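Local coordinates for protein RNA polymerase sigma factor SIGMA-28 (FliA) (Aquifex aeolicus, PDB 1RP3) that probably acts as the flagellar sigma factor that directs RNA polymerase to its promoters, captured here in an inactive complex with the anti-sigma factor FlgM, at residues A[213-216]-A[217-221]. Sequence-based numbering, arbitrary orientation.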
ATOM      1  N   LEU A 213      -9.225  16.362  10.117  1.00 47.64           N
ATOM      2  CA  LEU A 213      -9.512  17.612   9.410  1.00 47.64           C
ATOM      3  C   LEU A 213     -10.943  18.145   9.573  1.00 47.89           C
ATOM      4  O   LEU A 213     -11.295  19.201   9.022  1.00 46.87           O
ATOM      5  CB  LEU A 213      -9.129  17.498   7.932  1.00 47.67           C
ATOM      6  CG  LEU A 213      -7.652  17.160   7.695  1.00 48.79           C
ATOM      7  CD1 LEU A 213      -7.335  17.196   6.205  1.00 48.37           C
ATOM      8  CD2 LEU A 213      -6.758  18.138   8.454  1.00 47.72           C
ATOM      9  N   GLU A 214     -11.744  17.431  10.366  1.00 46.27           N
ATOM     10  CA  GLU A 214     -13.130  17.801  10.641  1.00 46.35           C
ATOM     11  C   GLU A 214     -13.986  17.958   9.382  1.00 46.02           C
ATOM     12  O   GLU A 214     -14.830  18.852   9.307  1.00 46.03           O
ATOM     13  CB  GLU A 214     -13.180  19.073  11.487  1.00 47.04           C
ATOM     14  N   THR A 215     -13.766  17.093   8.395  1.00 43.02           N
ATOM     15  CA  THR A 215     -14.537  17.145   7.160  1.00 40.23           C
ATOM     16  C   THR A 215     -15.115  15.763   6.850  1.00 39.44           C
ATOM     17  O   THR A 215     -15.118  14.879   7.716  1.00 39.52           O
ATOM     18  CB  THR A 215     -13.668  17.636   5.983  1.00 40.31           C
ATOM     19  OG1 THR A 215     -14.492  17.857   4.825  1.00 38.60           O
ATOM     20  CG2 THR A 215     -12.592  16.609   5.660  1.00 39.85           C
ATOM     21  N   SER A 216     -15.623  15.590   5.627  1.00 37.33           N
ATOM     22  CA  SER A 216     -16.198  14.318   5.180  1.00 37.27           C
ATOM     23  C   SER A 216     -15.139  13.413   4.546  1.00 37.24           C
ATOM     24  O   SER A 216     -14.060  13.870   4.173  1.00 36.96           O
ATOM     25  CB  SER A 216     -17.276  14.565   4.130  1.00 38.16           C
ATOM     26  OG  SER A 216     -16.682  15.039   2.931  1.00 36.37           O
ATOM     27  N   VAL A 217     -15.477  12.135   4.397  1.00 37.23           N
ATOM     28  CA  VAL A 217     -14.580  11.170   3.775  1.00 36.85           C
ATOM     29  C   VAL A 217     -14.525  11.482   2.282  1.00 37.31           C
ATOM     30  O   VAL A 217     -13.470  11.388   1.665  1.00 37.95           O
ATOM     31  CB  VAL A 217     -15.048   9.714   4.012  1.00 37.11           C
ATOM     32  CG1 VAL A 217     -14.142   8.722   3.261  1.00 34.12           C
ATOM     33  CG2 VAL A 217     -15.035   9.412   5.508  1.00 32.56           C
ATOM     34  N   SER A 218     -15.655  11.895   1.717  1.00 37.86           N
ATOM     35  CA  SER A 218     -15.714  12.262   0.305  1.00 38.70           C
ATOM     36  C   SER A 218     -14.730  13.391  -0.017  1.00 39.81           C
ATOM     37  O   SER A 218     -14.073  13.376  -1.059  1.00 38.90           O
ATOM     38  CB  SER A 218     -17.123  12.696  -0.066  1.00 37.00           C
ATOM     39  OG  SER A 218     -18.036  11.666   0.254  1.00 40.79           O
ATOM     40  N   ARG A 219     -14.623  14.355   0.893  1.00 39.79           N
ATOM     41  CA  ARG A 219     -13.714  15.478   0.717  1.00 41.20           C
ATOM     42  C   ARG A 219     -12.251  15.038   0.789  1.00 41.14           C
ATOM     43  O   ARG A 219     -11.433  15.451  -0.040  1.00 41.33           O
ATOM     44  CB  ARG A 219     -13.991  16.557   1.766  1.00 44.66           C
ATOM     45  CG  ARG A 219     -12.989  17.707   1.788  1.00 49.03           C
ATOM     46  CD  ARG A 219     -12.898  18.401   0.440  1.00 54.24           C
ATOM     47  NE  ARG A 219     -11.929  19.491   0.482  1.00 59.25           N
ATOM     48  CZ  ARG A 219     -11.720  20.355  -0.508  1.00 61.24           C
ATOM     49  NH1 ARG A 219     -12.414  20.263  -1.638  1.00 62.58           N
ATOM     50  NH2 ARG A 219     -10.811  21.313  -0.360  1.00 61.08           N
ATOM     51  N   VAL A 220     -11.916  14.222   1.787  1.00 39.31           N
ATOM     52  CA  VAL A 220     -10.546  13.750   1.931  1.00 38.29           C
ATOM     53  C   VAL A 220     -10.160  12.907   0.721  1.00 38.19           C
ATOM     54  O   VAL A 220      -9.039  12.991   0.228  1.00 36.27           O
ATOM     55  CB  VAL A 220     -10.341  12.954   3.239  1.00 39.39           C
ATOM     56  CG1 VAL A 220      -8.962  12.295   3.255  1.00 39.49           C
ATOM     57  CG2 VAL A 220     -10.455  13.881   4.422  1.00 35.78           C
ATOM     58  N   SER A 221     -11.136  12.186   0.182  1.00 38.69           N
ATOM     59  CA  SER A 221     -10.918  11.343  -0.985  1.00 39.86           C
ATOM     60  C   SER A 221     -10.633  12.111  -2.269  1.00 40.15           C
ATOM     61  O   SER A 221      -9.744  11.716  -3.028  1.00 39.34           O
ATOM     62  CB  SER A 221     -12.086  10.378  -1.177  1.00 39.67           C
ATOM     63  OG  SER A 221     -12.073   9.416  -0.134  1.00 41.15           O
TER
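Ser216 caps the N-terminus of helix 217-236: its carbonyl O opens the helical bonding by accepting from Val220 N at 3.2 Å, in a nearly straight bond (163°). The side chain adds a second grip. Ser216 OG accepts from Arg219 N at 3.0 Å, the classic N-cap bond to a backbone N-H of the first turn. With chi1 at 69°, OG lies between the backbone N and the carbonyl carbon, which brings it to Arg219 N. Thr215 packs beside this cap with both branches. Thr215 OG1 touches the aliphatic base of Arg219, 3.4 Å from Arg219 CB, and the two side chains meet at about a right angle. Thr215 CG2 rests on Val220 CG2 at 3.7 Å. The Arg219 chain bends at chi2, and its guanidinium end leads away from the cap. One residue further on, Val217 O accepts from both Ser221 N and Ser221 OG; the OG bond is 3.0 Å and comes from above the carbonyl plane. Before the cap, Glu214 has positive phi and closes helix 206-212 in a Schellman motif. Residues 213-216 link helix 206-212 to helix 217-236, consistent with the turn of the helix-turn-helix of sigma region 4. Val220 and Leu213 pack on helix 190-201. Asp118 hydrogen-bonds to Val217 N and Ser218 OG, while Val217, Ser218 and Ser221 touch helix 129-158.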